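Side-chain contacts in beta-lactamase (Nostoc sp., PDB 6NHS), which is a class D beta-lactamase and so probably hydrolyses the beta-lactam ring of penicillin-type antibiotics through an acylated serine: residues A[22-27]-A[253-258]; A[29-34]-A[245-250]; A[84-89]-A[117-122]; A[102-107]-A[187-192]. All blocks are in the same frame, centred on the assembly; numbering follows the deposited sequence. Where two conformers were deposited one is given.

Interaction 1: A[22-27]-A[253-258]; sequences VNLGRS and LKALGL
Leu256, which meets Val22 across this contact, gives its backbone N to Leu253 O in a weak bond of 3.1 Å. The same oxygen also takes Leu258 N, at 2.9 Å. Gly257 N bonds back to Lys254 O, and Gly257 has positive phi. This is a Schellman motif, and it ends helix 239-255. No hydrogen bond joins the two segments; the contact is apolar. Val22 straddles the end of the helix with its two methyls. Val22 CG2 lies anti to the backbone N and meets Ala255 CB at 3.7 Å. Val22 CG1 sits between the backbone N and the carbonyl carbon (chi1 51°) and reaches Leu256 CD2 at 3.6 Å. The Val22 and Leu256 side chains cross at about a right angle. Leu24 adds a looser touch, CD2 to Ala255 CB at 4.1 Å. Just before it, Asn23 OD1 accepts a weak capping bond from Gly25 N at the turn that leads into helix 25-30. Ala255 lies on the exposed flank, whereas Leu24 is buried. Leu24 and Leu256 both rest on Tyr48 of strand 46-50. Leu24 also touches Ile37, and Leu256 touches Ile39. The N-terminal segment and the C-terminal helix thus pack together over strands 35-41 and 46-50.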
loop_
_atom_site.group_PDB
_atom_site.type_symbol
_atom_site.label_atom_id
_atom_site.label_comp_id
_atom_site.label_asym_id
_atom_site.label_seq_id
_atom_site.Cartn_x
_atom_site.Cartn_y
_atom_site.Cartn_z
ATOM N N VAL A 22 24.538 -6.411 5.369
ATOM C CA VAL A 22 23.664 -7.553 5.124
ATOM C C VAL A 22 23.263 -7.562 3.654
ATOM O O VAL A 22 22.986 -6.511 3.067
ATOM C CB VAL A 22 22.424 -7.511 6.042
ATOM C CG1 VAL A 22 21.744 -6.153 5.949
ATOM C CG2 VAL A 22 21.458 -8.630 5.695
ATOM N N ASN A 23 23.236 -8.751 3.057
ATOM C CA ASN A 23 22.859 -8.908 1.653
ATOM C C ASN A 23 21.350 -9.131 1.573
ATOM O O ASN A 23 20.863 -10.251 1.741
ATOM C CB ASN A 23 23.634 -10.059 1.020
ATOM C CG ASN A 23 23.417 -10.158 -0.480
ATOM O OD1 ASN A 23 22.893 -9.239 -1.110
ATOM N ND2 ASN A 23 23.830 -11.278 -1.061
ATOM N N LEU A 24 20.602 -8.054 1.320
ATOM C CA LEU A 24 19.162 -8.178 1.139
ATOM C C LEU A 24 18.798 -8.742 -0.227
ATOM O O LEU A 24 17.660 -9.175 -0.420
ATOM C CB LEU A 24 18.477 -6.825 1.337
ATOM C CG LEU A 24 18.466 -6.272 2.763
ATOM C CD1 LEU A 24 17.607 -5.016 2.844
ATOM C CD2 LEU A 24 17.994 -7.335 3.762
ATOM N N GLY A 25 19.731 -8.743 -1.178
ATOM C CA GLY A 25 19.462 -9.379 -2.453
ATOM C C GLY A 25 19.431 -10.892 -2.400
ATOM O O GLY A 25 18.986 -11.522 -3.366
ATOM N N ARG A 26 19.883 -11.484 -1.293
ATOM C CA ARG A 26 19.961 -12.937 -1.205
ATOM C C ARG A 26 18.578 -13.572 -1.320
ATOM O O ARG A 26 18.392 -14.546 -2.059
ATOM C CB ARG A 26 20.642 -13.344 0.101
ATOM C CG ARG A 26 20.750 -14.843 0.276
ATOM C CD ARG A 26 21.306 -15.220 1.632
ATOM N NE ARG A 26 20.866 -16.559 2.010
ATOM C CZ ARG A 26 21.466 -17.319 2.920
ATOM N NH1 ARG A 26 22.549 -16.879 3.545
ATOM N NH2 ARG A 26 20.986 -18.526 3.196
ATOM N N SER A 27 17.592 -13.026 -0.602
ATOM C CA SER A 27 16.247 -13.597 -0.637
ATOM C C SER A 27 15.663 -13.552 -2.044
ATOM O O SER A 27 14.973 -14.488 -2.468
ATOM C CB SER A 27 15.339 -12.853 0.340
ATOM O OG SER A 27 16.002 -12.618 1.570
ATOM N N LEU A 253 13.431 -8.465 6.612
ATOM C CA LEU A 253 13.336 -8.000 7.993
ATOM C C LEU A 253 14.061 -8.939 8.952
ATOM O O LEU A 253 14.741 -8.483 9.881
ATOM C CB LEU A 253 11.868 -7.853 8.392
ATOM C CG LEU A 253 11.088 -6.768 7.644
ATOM C CD1 LEU A 253 9.605 -6.842 7.974
ATOM C CD2 LEU A 253 11.639 -5.387 7.960
ATOM N N LYS A 254 13.938 -10.253 8.745
ATOM C CA LYS A 254 14.644 -11.192 9.614
ATOM C C LYS A 254 16.154 -11.096 9.420
ATOM O O LYS A 254 16.918 -11.249 10.379
ATOM C CB LYS A 254 14.152 -12.616 9.364
ATOM C CG LYS A 254 12.813 -12.910 10.025
ATOM C CD LYS A 254 12.507 -14.393 10.057
ATOM C CE LYS A 254 11.889 -14.866 8.753
ATOM N NZ LYS A 254 10.653 -15.656 9.016
ATOM N N ALA A 255 16.605 -10.833 8.189
ATOM C CA ALA A 255 18.030 -10.623 7.948
ATOM C C ALA A 255 18.573 -9.438 8.733
ATOM O O ALA A 255 19.775 -9.390 9.016
ATOM C CB ALA A 255 18.291 -10.421 6.455
ATOM N N LEU A 256 17.718 -8.484 9.083
ATOM C CA LEU A 256 18.086 -7.358 9.924
ATOM C C LEU A 256 17.894 -7.645 11.409
ATOM O O LEU A 256 18.072 -6.740 12.229
ATOM C CB LEU A 256 17.276 -6.124 9.522
ATOM C CG LEU A 256 17.503 -5.654 8.084
ATOM C CD1 LEU A 256 16.489 -4.601 7.694
ATOM C CD2 LEU A 256 18.916 -5.126 7.913
ATOM N N GLY A 257 17.533 -8.874 11.769
ATOM C CA GLY A 257 17.310 -9.224 13.159
ATOM C C GLY A 257 15.924 -8.934 13.682
ATOM O O GLY A 257 15.722 -8.949 14.902
ATOM N N LEU A 258 14.956 -8.697 12.808
ATOM C CA LEU A 258 13.622 -8.278 13.209
ATOM C C LEU A 258 12.640 -9.438 13.075
ATOM O O LEU A 258 13.014 -10.563 12.729
ATOM C CB LEU A 258 13.183 -7.064 12.385
ATOM C CG LEU A 258 14.111 -5.852 12.524
ATOM C CD1 LEU A 258 13.783 -4.789 11.482
ATOM C CD2 LEU A 258 14.001 -5.282 13.936
#

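Interaction 2: A[29-34]-A[245-250]; sequences NQLGIK and RIEVTR. With EDO (1,2-ethanediol), chain E.
Leu31 and Val248 bring the backbones closest, with their CA atoms 8.1 Å apart where the end of helix 25-30 faces helix 239-255. Val248 CG1 is the shared target of two side chains. Leu31 CD1 touches Val248 CG1 at 3.5 Å, a tight methyl pair. Ile33 CD1 reaches the same Val248 CG1 at 3.5 Å, and the Ile33 and Val248 side chains meet tip to tip. Ile33 CG1 lies between its backbone N and carbonyl carbon (chi1 80°). From there an extended chi2 of 179° carries CD1 out to the helix. Leu31 CD1 also meets Glu247 CG, at 3.9 Å, and the two side chains cross at about a right angle. The Glu247 chain then bends at chi2, and OE2 forms a salt bridge with Arg251, whose side chain Leu31 also touches.

Between Leu31 and Ile33, Gly32 takes positive phi as the C-prime residue of a Schellman motif. Ile33 N bonds to Phe28 O, and Gly32 N bonds weakly to Asn29 O. The chain can then turn toward strand 35-41 of the central antiparallel sheet. Helix 239-255 packs on that sheet: Val248 rests on Thr232, and Ile33 on Ile234. Elsewhere on the helix, Thr249 OG1 donates to Arg245 O at 2.9 Å, in the carbonyl plane. Arg245 NE and NH2 bond to Ala242 O and Gly205 O. Its NH1 donates to O2 of a 1,2-ethanediol at 3.1 Å (157°). This diol probably came from the crystallisation liquor, and it also bonds to Thr204 OG1.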
loop_
_atom_site.group_PDB
_atom_site.type_symbol
_atom_site.label_atom_id
_atom_site.label_comp_id
_atom_site.label_asym_id
_atom_site.label_seq_id
_atom_site.Cartn_x
_atom_site.Cartn_y
_atom_site.Cartn_z
ATOM N N ASN A 29 17.206 -13.712 -5.014
ATOM C CA ASN A 29 17.767 -14.708 -5.916
ATOM C C ASN A 29 17.390 -16.122 -5.498
ATOM O O ASN A 29 17.247 -16.998 -6.359
ATOM C CB ASN A 29 19.283 -14.541 -5.993
ATOM C CG ASN A 29 19.689 -13.172 -6.518
ATOM O OD1 ASN A 29 19.099 -12.658 -7.473
ATOM N ND2 ASN A 29 20.688 -12.568 -5.886
ATOM N N GLN A 30 17.213 -16.362 -4.196
ATOM C CA GLN A 30 16.766 -17.676 -3.738
ATOM C C GLN A 30 15.382 -17.999 -4.284
ATOM O O GLN A 30 15.129 -19.113 -4.757
ATOM C CB GLN A 30 16.761 -17.730 -2.209
ATOM C CG GLN A 30 18.122 -17.525 -1.556
ATOM C CD GLN A 30 18.802 -18.820 -1.188
ATOM O OE1 GLN A 30 18.146 -19.840 -0.988
ATOM N NE2 GLN A 30 20.129 -18.790 -1.094
ATOM N N LEU A 31 14.471 -17.028 -4.230
ATOM C CA LEU A 31 13.118 -17.202 -4.739
ATOM C C LEU A 31 13.013 -16.984 -6.242
ATOM O O LEU A 31 11.920 -17.132 -6.796
ATOM C CB LEU A 31 12.167 -16.255 -4.006
ATOM C CG LEU A 31 12.162 -16.475 -2.494
ATOM C CD1 LEU A 31 11.354 -15.411 -1.792
ATOM C CD2 LEU A 31 11.626 -17.865 -2.151
ATOM N N GLY A 32 14.112 -16.639 -6.908
ATOM C CA GLY A 32 14.098 -16.488 -8.353
ATOM C C GLY A 32 13.247 -15.345 -8.858
ATOM O O GLY A 32 12.659 -15.452 -9.939
ATOM N N ILE A 33 13.167 -14.247 -8.111
ATOM C CA ILE A 33 12.359 -13.106 -8.521
ATOM C C ILE A 33 13.257 -11.888 -8.696
ATOM O O ILE A 33 14.286 -11.738 -8.027
ATOM C CB ILE A 33 11.219 -12.804 -7.521
ATOM C CG1 ILE A 33 11.746 -12.021 -6.323
ATOM C CG2 ILE A 33 10.553 -14.095 -7.044
ATOM C CD1 ILE A 33 10.681 -11.673 -5.330
ATOM N N LYS A 34 12.862 -11.019 -9.620
ATOM C CA LYS A 34 13.523 -9.744 -9.842
ATOM C C LYS A 34 12.735 -8.657 -9.131
ATOM O O LYS A 34 11.503 -8.620 -9.220
ATOM C CB LYS A 34 13.628 -9.434 -11.334
ATOM C CG LYS A 34 14.406 -10.471 -12.124
ATOM C CD LYS A 34 14.604 -10.026 -13.563
ATOM C CE LYS A 34 15.430 -11.035 -14.351
ATOM N NZ LYS A 34 15.637 -10.590 -15.759
ATOM N N ARG A 245 5.952 -11.555 -2.705
ATOM C CA ARG A 245 5.816 -10.171 -2.251
ATOM C C ARG A 245 6.029 -10.059 -0.746
ATOM O O ARG A 245 6.835 -9.251 -0.274
ATOM C CB ARG A 245 4.433 -9.631 -2.621
ATOM C CG ARG A 245 4.215 -9.366 -4.098
ATOM C CD ARG A 245 2.777 -8.966 -4.344
ATOM N NE ARG A 245 1.849 -10.041 -3.992
ATOM C CZ ARG A 245 0.528 -9.927 -4.061
ATOM N NH1 ARG A 245 -0.253 -10.947 -3.725
ATOM N NH2 ARG A 245 -0.012 -8.787 -4.472
ATOM N N ILE A 246 5.306 -10.873 0.022
ATOM C CA ILE A 246 5.425 -10.826 1.473
ATOM C C ILE A 246 6.647 -11.607 1.943
ATOM O O ILE A 246 7.336 -11.193 2.882
ATOM C CB ILE A 246 4.119 -11.339 2.110
ATOM C CG1 ILE A 246 3.005 -10.309 1.885
ATOM C CG2 ILE A 246 4.306 -11.642 3.592
ATOM C CD1 ILE A 246 1.653 -10.745 2.340
ATOM N N GLU A 247 6.957 -12.723 1.277
ATOM C CA GLU A 247 8.050 -13.578 1.733
ATOM C C GLU A 247 9.400 -12.868 1.653
ATOM O O GLU A 247 10.229 -13.004 2.563
ATOM C CB GLU A 247 8.063 -14.877 0.927
ATOM C CG GLU A 247 9.099 -15.900 1.385
ATOM C CD GLU A 247 8.903 -16.355 2.825
ATOM O OE1 GLU A 247 7.781 -16.234 3.353
ATOM O OE2 GLU A 247 9.884 -16.830 3.430
ATOM N N VAL A 248 9.655 -12.107 0.581
ATOM C CA VAL A 248 10.944 -11.416 0.531
ATOM C C VAL A 248 10.988 -10.311 1.571
ATOM O O VAL A 248 12.054 -10.024 2.130
ATOM C CB VAL A 248 11.271 -10.859 -0.870
ATOM C CG1 VAL A 248 11.297 -11.958 -1.890
ATOM C CG2 VAL A 248 10.302 -9.768 -1.274
ATOM N N THR A 249 9.847 -9.676 1.850
ATOM C CA THR A 249 9.795 -8.703 2.933
ATOM C C THR A 249 10.116 -9.367 4.266
ATOM O O THR A 249 10.932 -8.861 5.045
ATOM C CB THR A 249 8.417 -8.036 2.972
ATOM O OG1 THR A 249 8.094 -7.528 1.673
ATOM C CG2 THR A 249 8.413 -6.882 3.961
ATOM N N ARG A 250 9.495 -10.523 4.532
ATOM C CA ARG A 250 9.769 -11.274 5.756
ATOM C C ARG A 250 11.246 -11.609 5.882
ATOM O O ARG A 250 11.868 -11.366 6.921
ATOM C CB ARG A 250 8.961 -12.574 5.786
ATOM C CG ARG A 250 7.487 -12.427 5.934
ATOM C CD ARG A 250 6.864 -13.786 6.246
ATOM N NE ARG A 250 5.451 -13.622 6.527
ATOM C CZ ARG A 250 4.977 -13.287 7.718
ATOM N NH1 ARG A 250 3.671 -13.141 7.888
ATOM N NH2 ARG A 250 5.813 -13.122 8.738
HETATM C C1 EDO E . -3.501 -7.658 -4.587
HETATM O O1 EDO E . -2.943 -7.314 -3.318
HETATM C C2 EDO E . -3.193 -9.123 -4.870
HETATM O O2 EDO E . -3.183 -9.853 -3.639
#

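Interaction 3: A[84-89]-A[117-122]; sequences AILTWD and QVLARK
Leu86 packs on Val118 and Leu119 in a small apolar contact between a two-stranded sheet and a helix. It lies about 19 Å from the centre of the chain, measured centre to centre. Leu86 belongs to the short strand 85-86, which pairs antiparallel with strand 102-103. Val118 and Leu119 lie on helix 113-123. The nearest CA atoms across the contact, those of Leu86 and Val118, are 8.5 Å apart, and side chains fill that distance.

One methyl does most of the work. Leu86 CD1 meets Val118 CG1 at 3.8 Å and Val118 CB at 3.9 Å. It therefore rests against the branch point of the valine as well as a methyl. The two side chains slide past each other in opposite directions, so the contact is alongside and not end to end. Val118 CG1 lies anti to the backbone N (chi1 175°), which swings this methyl to the strand. Leu119 comes in from the next helix position. Only its end approaches, with CD2 at 4.1 Å from Leu86 CD1. Leu119 is buried and also touches Ile79, while Leu86 and Val118 keep some exposure.

Helix 113-123 supplies more of the surface under Leu86 through Trp114 and Phe115. Backbone hydrogen bonding between Leu86 and Thr102 joins the two short, weakly bonded strands. Lys122 NZ bonds to Val78 O, and Arg121 forms a salt bridge with Asp149. The contact therefore probably rests on shape and on partial shielding of methyls from water, with no directional bond between the two segments.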
loop_
_atom_site.group_PDB
_atom_site.type_symbol
_atom_site.label_atom_id
_atom_site.label_comp_id
_atom_site.label_asym_id
_atom_site.label_seq_id
_atom_site.Cartn_x
_atom_site.Cartn_y
_atom_site.Cartn_z
ATOM N N ALA A 84 -18.691 1.144 8.852
ATOM C CA ALA A 84 -19.731 1.567 7.923
ATOM C C ALA A 84 -19.745 0.656 6.700
ATOM O O ALA A 84 -18.694 0.290 6.162
ATOM C CB ALA A 84 -19.512 3.030 7.502
ATOM N N ILE A 85 -20.946 0.294 6.258
ATOM C CA ILE A 85 -21.138 -0.719 5.221
ATOM C C ILE A 85 -21.331 -0.040 3.874
ATOM O O ILE A 85 -22.053 0.959 3.766
ATOM C CB ILE A 85 -22.349 -1.620 5.544
ATOM C CG1 ILE A 85 -22.056 -2.518 6.751
ATOM C CG2 ILE A 85 -22.734 -2.477 4.326
ATOM C CD1 ILE A 85 -23.311 -3.185 7.321
ATOM N N LEU A 86 -20.671 -0.570 2.847
ATOM C CA LEU A 86 -21.105 -0.389 1.471
ATOM C C LEU A 86 -21.593 -1.736 0.958
ATOM O O LEU A 86 -20.963 -2.772 1.214
ATOM C CB LEU A 86 -19.982 0.147 0.579
ATOM C CG LEU A 86 -19.430 1.546 0.865
ATOM C CD1 LEU A 86 -18.332 1.893 -0.156
ATOM C CD2 LEU A 86 -20.530 2.596 0.849
ATOM N N THR A 87 -22.719 -1.733 0.256
ATOM C CA THR A 87 -23.324 -2.995 -0.140
ATOM C C THR A 87 -22.850 -3.431 -1.522
ATOM O O THR A 87 -22.604 -2.617 -2.416
ATOM C CB THR A 87 -24.854 -2.910 -0.112
ATOM O OG1 THR A 87 -25.305 -1.764 -0.852
ATOM C CG2 THR A 87 -25.362 -2.821 1.329
ATOM N N TRP A 88 -22.728 -4.743 -1.680
ATOM C CA TRP A 88 -22.414 -5.330 -2.976
ATOM C C TRP A 88 -23.524 -5.025 -3.980
ATOM O O TRP A 88 -24.714 -5.071 -3.647
ATOM C CB TRP A 88 -22.229 -6.839 -2.781
ATOM C CG TRP A 88 -22.067 -7.669 -4.003
ATOM C CD1 TRP A 88 -21.206 -7.458 -5.035
ATOM C CD2 TRP A 88 -22.749 -8.894 -4.286
ATOM N NE1 TRP A 88 -21.338 -8.465 -5.967
ATOM C CE2 TRP A 88 -22.276 -9.360 -5.524
ATOM C CE3 TRP A 88 -23.738 -9.632 -3.619
ATOM C CZ2 TRP A 88 -22.747 -10.538 -6.111
ATOM C CZ3 TRP A 88 -24.209 -10.801 -4.209
ATOM C CH2 TRP A 88 -23.709 -11.240 -5.440
ATOM N N ASP A 89 -23.136 -4.704 -5.222
ATOM C CA ASP A 89 -24.109 -4.369 -6.261
ATOM C C ASP A 89 -24.703 -5.591 -6.959
ATOM O O ASP A 89 -25.456 -5.425 -7.928
ATOM C CB ASP A 89 -23.486 -3.434 -7.305
ATOM C CG ASP A 89 -22.331 -4.071 -8.065
ATOM O OD1 ASP A 89 -22.027 -5.271 -7.863
ATOM O OD2 ASP A 89 -21.715 -3.350 -8.876
ATOM N N GLN A 117 -13.509 1.817 -5.349
ATOM C CA GLN A 117 -13.973 2.604 -6.485
ATOM C C GLN A 117 -15.166 3.473 -6.101
ATOM O O GLN A 117 -15.281 4.617 -6.558
ATOM C CB GLN A 117 -14.312 1.685 -7.655
ATOM C CG GLN A 117 -13.079 1.075 -8.322
ATOM C CD GLN A 117 -13.450 0.101 -9.422
ATOM O OE1 GLN A 117 -14.242 -0.817 -9.211
ATOM N NE2 GLN A 117 -12.899 0.310 -10.608
ATOM N N VAL A 118 -16.065 2.955 -5.256
ATOM C CA VAL A 118 -17.149 3.790 -4.735
ATOM C C VAL A 118 -16.574 4.961 -3.947
ATOM O O VAL A 118 -16.993 6.112 -4.119
ATOM C CB VAL A 118 -18.114 2.958 -3.867
ATOM C CG1 VAL A 118 -19.173 3.867 -3.234
ATOM C CG2 VAL A 118 -18.772 1.851 -4.686
ATOM N N LEU A 119 -15.598 4.682 -3.074
ATOM C CA LEU A 119 -15.008 5.748 -2.266
ATOM C C LEU A 119 -14.422 6.843 -3.147
ATOM O O LEU A 119 -14.641 8.033 -2.899
ATOM C CB LEU A 119 -13.930 5.182 -1.343
ATOM C CG LEU A 119 -14.363 4.169 -0.274
ATOM C CD1 LEU A 119 -13.169 3.799 0.595
ATOM C CD2 LEU A 119 -15.494 4.726 0.596
ATOM N N ALA A 120 -13.701 6.452 -4.203
ATOM C CA ALA A 120 -13.065 7.434 -5.077
ATOM C C ALA A 120 -14.097 8.281 -5.808
ATOM O O ALA A 120 -13.917 9.496 -5.949
ATOM C CB ALA A 120 -12.147 6.725 -6.074
ATOM N N ARG A 121 -15.177 7.657 -6.295
ATOM C CA ARG A 121 -16.226 8.415 -6.967
ATOM C C ARG A 121 -16.859 9.427 -6.026
ATOM O O ARG A 121 -17.128 10.568 -6.420
ATOM C CB ARG A 121 -17.301 7.476 -7.527
ATOM C CG ARG A 121 -16.840 6.565 -8.651
ATOM C CD ARG A 121 -17.998 5.668 -9.161
ATOM N NE ARG A 121 -17.450 4.533 -9.891
ATOM C CZ ARG A 121 -17.528 3.266 -9.504
ATOM N NH1 ARG A 121 -18.194 2.932 -8.403
ATOM N NH2 ARG A 121 -16.954 2.324 -10.244
ATOM N N LYS A 122 -17.104 9.027 -4.778
ATOM C CA LYS A 122 -17.759 9.920 -3.827
ATOM C C LYS A 122 -16.822 11.037 -3.378
ATOM O O LYS A 122 -17.263 12.171 -3.158
ATOM C CB LYS A 122 -18.266 9.118 -2.632
ATOM C CG LYS A 122 -19.404 8.155 -2.995
ATOM C CD LYS A 122 -19.832 7.320 -1.795
ATOM C CE LYS A 122 -20.583 8.140 -0.760
ATOM N NZ LYS A 122 -20.992 7.260 0.393
#

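Interaction 4: A[102-107]-A[187-192]; sequences TNIRQA and QDIMIY
Arg105 and Asp188 form a salt bridge, with NH2 donating to OD2 at 3.0 Å (161°). It ties the start of helix 104-110 to the last part of helix 180-189, within the fold that class D beta-lactamases share with penicillin-binding proteins. OD2 uses its anti lone pair and lies near the guanidinium plane, at the edge. The carboxylate itself is turned 73° from that plane. Arg105 NH2 has a second anionic partner, Asp82, which is its stronger one. Two acidic groups therefore draw on this nitrogen and probably help to fix the guanidinium. Arg105 was modelled in two conformers, and these bonds describe one of them.

A water gives a second polar link. It donates to Arg105 O at 2.8 Å and to Ile189 O at 2.7 Å, so it bridges the two backbones where their CA atoms come within 5.1 Å. Helix 104-110 is capped by Asn103, whose OD1 accepts from Gln106 N at 2.9 Å.

Packing centres on Ile189. Its CG2 touches Arg105 CB at 3.7 Å and also lies over one face of the guanidinium, offset toward the rim. The arginine chain bends at chi3 (-71°), which brings its head back over this methyl. Ile104 and Ile189 both touch Ser70 of helix 65-76, and Ile104 also packs on Phe115 and Tyr116. Ile189 lies near the residues of a probable SxxK motif without touching them. Its other branch points to Ile104, with CD1 4.2 Å from Ile104 CG1.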
loop_
_atom_site.group_PDB
_atom_site.type_symbol
_atom_site.label_atom_id
_atom_site.label_comp_id
_atom_site.label_asym_id
_atom_site.label_seq_id
_atom_site.Cartn_x
_atom_site.Cartn_y
_atom_site.Cartn_z
ATOM N N THR A 102 -19.610 -5.248 2.608
ATOM C CA THR A 102 -18.365 -5.193 3.369
ATOM C C THR A 102 -18.197 -3.803 3.984
ATOM O O THR A 102 -19.031 -2.911 3.807
ATOM C CB THR A 102 -17.177 -5.592 2.481
ATOM O OG1 THR A 102 -16.041 -5.927 3.294
ATOM C CG2 THR A 102 -16.804 -4.468 1.521
ATOM N N ASN A 103 -17.124 -3.644 4.751
ATOM C CA ASN A 103 -16.740 -2.368 5.332
ATOM C C ASN A 103 -15.288 -2.117 4.946
ATOM O O ASN A 103 -14.653 -2.949 4.286
ATOM C CB ASN A 103 -16.959 -2.357 6.857
ATOM C CG ASN A 103 -16.117 -3.404 7.599
ATOM O OD1 ASN A 103 -14.941 -3.604 7.303
ATOM N ND2 ASN A 103 -16.725 -4.059 8.592
ATOM N N ILE A 104 -14.745 -0.974 5.370
ATOM C CA ILE A 104 -13.433 -0.591 4.862
ATOM C C ILE A 104 -12.341 -1.485 5.440
ATOM O O ILE A 104 -11.328 -1.742 4.775
ATOM C CB ILE A 104 -13.168 0.910 5.116
ATOM C CG1 ILE A 104 -11.983 1.402 4.278
ATOM C CG2 ILE A 104 -12.924 1.200 6.595
ATOM C CD1 ILE A 104 -11.787 2.913 4.344
ATOM N N ARG A 105 -12.523 -1.992 6.665
ATOM C CA ARG A 105 -11.520 -2.882 7.241
ATOM C C ARG A 105 -11.435 -4.188 6.462
ATOM O O ARG A 105 -10.338 -4.669 6.156
ATOM C CB ARG A 105 -11.826 -3.164 8.715
ATOM C CG ARG A 105 -10.889 -4.213 9.327
ATOM C CD ARG A 105 -11.184 -4.485 10.800
ATOM N NE ARG A 105 -10.796 -3.356 11.639
ATOM C CZ ARG A 105 -11.636 -2.427 12.079
ATOM N NH1 ARG A 105 -12.930 -2.496 11.777
ATOM N NH2 ARG A 105 -11.182 -1.432 12.832
ATOM N N GLN A 106 -12.588 -4.782 6.140
ATOM C CA GLN A 106 -12.580 -6.032 5.393
ATOM C C GLN A 106 -12.269 -5.797 3.917
ATOM O O GLN A 106 -11.622 -6.646 3.286
ATOM C CB GLN A 106 -13.915 -6.768 5.572
ATOM C CG GLN A 106 -14.235 -7.152 7.038
ATOM C CD GLN A 106 -13.110 -7.953 7.683
ATOM O OE1 GLN A 106 -12.648 -8.956 7.132
ATOM N NE2 GLN A 106 -12.650 -7.501 8.844
ATOM N N ALA A 107 -12.701 -4.662 3.352
ATOM C CA ALA A 107 -12.317 -4.343 1.977
ATOM C C ALA A 107 -10.806 -4.174 1.863
ATOM O O ALA A 107 -10.193 -4.609 0.877
ATOM C CB ALA A 107 -13.041 -3.083 1.499
ATOM N N GLN A 187 -4.561 3.223 10.532
ATOM C CA GLN A 187 -3.471 2.434 11.091
ATOM C C GLN A 187 -3.981 1.121 11.668
ATOM O O GLN A 187 -3.272 0.113 11.626
ATOM C CB GLN A 187 -2.716 3.251 12.144
ATOM C CG GLN A 187 -1.893 4.382 11.507
ATOM C CD GLN A 187 -1.242 5.308 12.515
ATOM O OE1 GLN A 187 -1.837 5.664 13.539
ATOM N NE2 GLN A 187 -0.007 5.716 12.221
ATOM N N ASP A 188 -5.221 1.096 12.164
ATOM C CA ASP A 188 -5.753 -0.149 12.710
ATOM C C ASP A 188 -6.090 -1.148 11.611
ATOM O O ASP A 188 -5.798 -2.343 11.752
ATOM C CB ASP A 188 -6.980 0.124 13.575
ATOM C CG ASP A 188 -7.409 -1.097 14.360
ATOM O OD1 ASP A 188 -6.679 -1.498 15.285
ATOM O OD2 ASP A 188 -8.473 -1.667 14.046
ATOM N N ILE A 189 -6.715 -0.697 10.515
ATOM C CA ILE A 189 -7.081 -1.641 9.464
ATOM C C ILE A 189 -5.862 -2.118 8.682
ATOM O O ILE A 189 -5.948 -3.135 7.986
ATOM C CB ILE A 189 -8.133 -1.063 8.488
ATOM C CG1 ILE A 189 -7.500 -0.066 7.517
ATOM C CG2 ILE A 189 -9.323 -0.442 9.246
ATOM C CD1 ILE A 189 -8.514 0.525 6.519
HETATM N N MSE A 190 -4.732 -1.420 8.779
HETATM C CA MSE A 190 -3.488 -1.852 8.144
HETATM C C MSE A 190 -2.809 -3.017 8.867
HETATM O O MSE A 190 -1.870 -3.600 8.340
HETATM C CB MSE A 190 -2.488 -0.692 8.056
HETATM C CG MSE A 190 -2.841 0.388 7.042
HETATM SE SE MSE A 190 -1.574 1.860 7.135
HETATM C CE MSE A 190 0.023 0.903 6.539
ATOM N N ILE A 191 -3.261 -3.349 10.079
ATOM C CA ILE A 191 -2.588 -4.399 10.841
ATOM C C ILE A 191 -2.670 -5.703 10.064
ATOM O O ILE A 191 -3.763 -6.202 9.772
ATOM C CB ILE A 191 -3.196 -4.545 12.241
ATOM C CG1 ILE A 191 -2.925 -3.305 13.099
ATOM C CG2 ILE A 191 -2.651 -5.818 12.929
ATOM C CD1 ILE A 191 -3.625 -3.351 14.466
ATOM N N TYR A 192 -1.509 -6.257 9.717
ATOM C CA TYR A 192 -1.407 -7.509 8.977
ATOM C C TYR A 192 -1.022 -8.687 9.862
ATOM O O TYR A 192 -1.580 -9.783 9.719
ATOM C CB TYR A 192 -0.379 -7.368 7.841
ATOM C CG TYR A 192 -0.137 -8.657 7.092
ATOM C CD1 TYR A 192 -1.075 -9.142 6.190
ATOM C CD2 TYR A 192 1.019 -9.401 7.300
ATOM C CE1 TYR A 192 -0.866 -10.328 5.511
ATOM C CE2 TYR A 192 1.238 -10.585 6.623
ATOM C CZ TYR A 192 0.292 -11.043 5.731
ATOM O OH TYR A 192 0.499 -12.225 5.056
HETATM O O HOH W 1 -7.837 -4.969 7.429
#

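Interactions 1 and 2 hold the same two elements, helix 25-30 and helix 239-255, with centres 11 Å apart. Both are mainly methyl contacts, partly buried, where the two helices lie against the main sheet. Interaction 3 is also apolar but lies on the opposite side of the chain's centre, 34 to 39 Å away between centres. Interaction 4 is the most central and differs in chemistry, adding a salt bridge and a water to its packing. Interactions 3 and 4 share the small sheet of strands 85-86 and 102-103, and Leu119 CD1 meets Ile104 CD1 at 4.1 Å. Tyr192 links interaction 4 to interaction 2 by packing against Ile246 and Arg250.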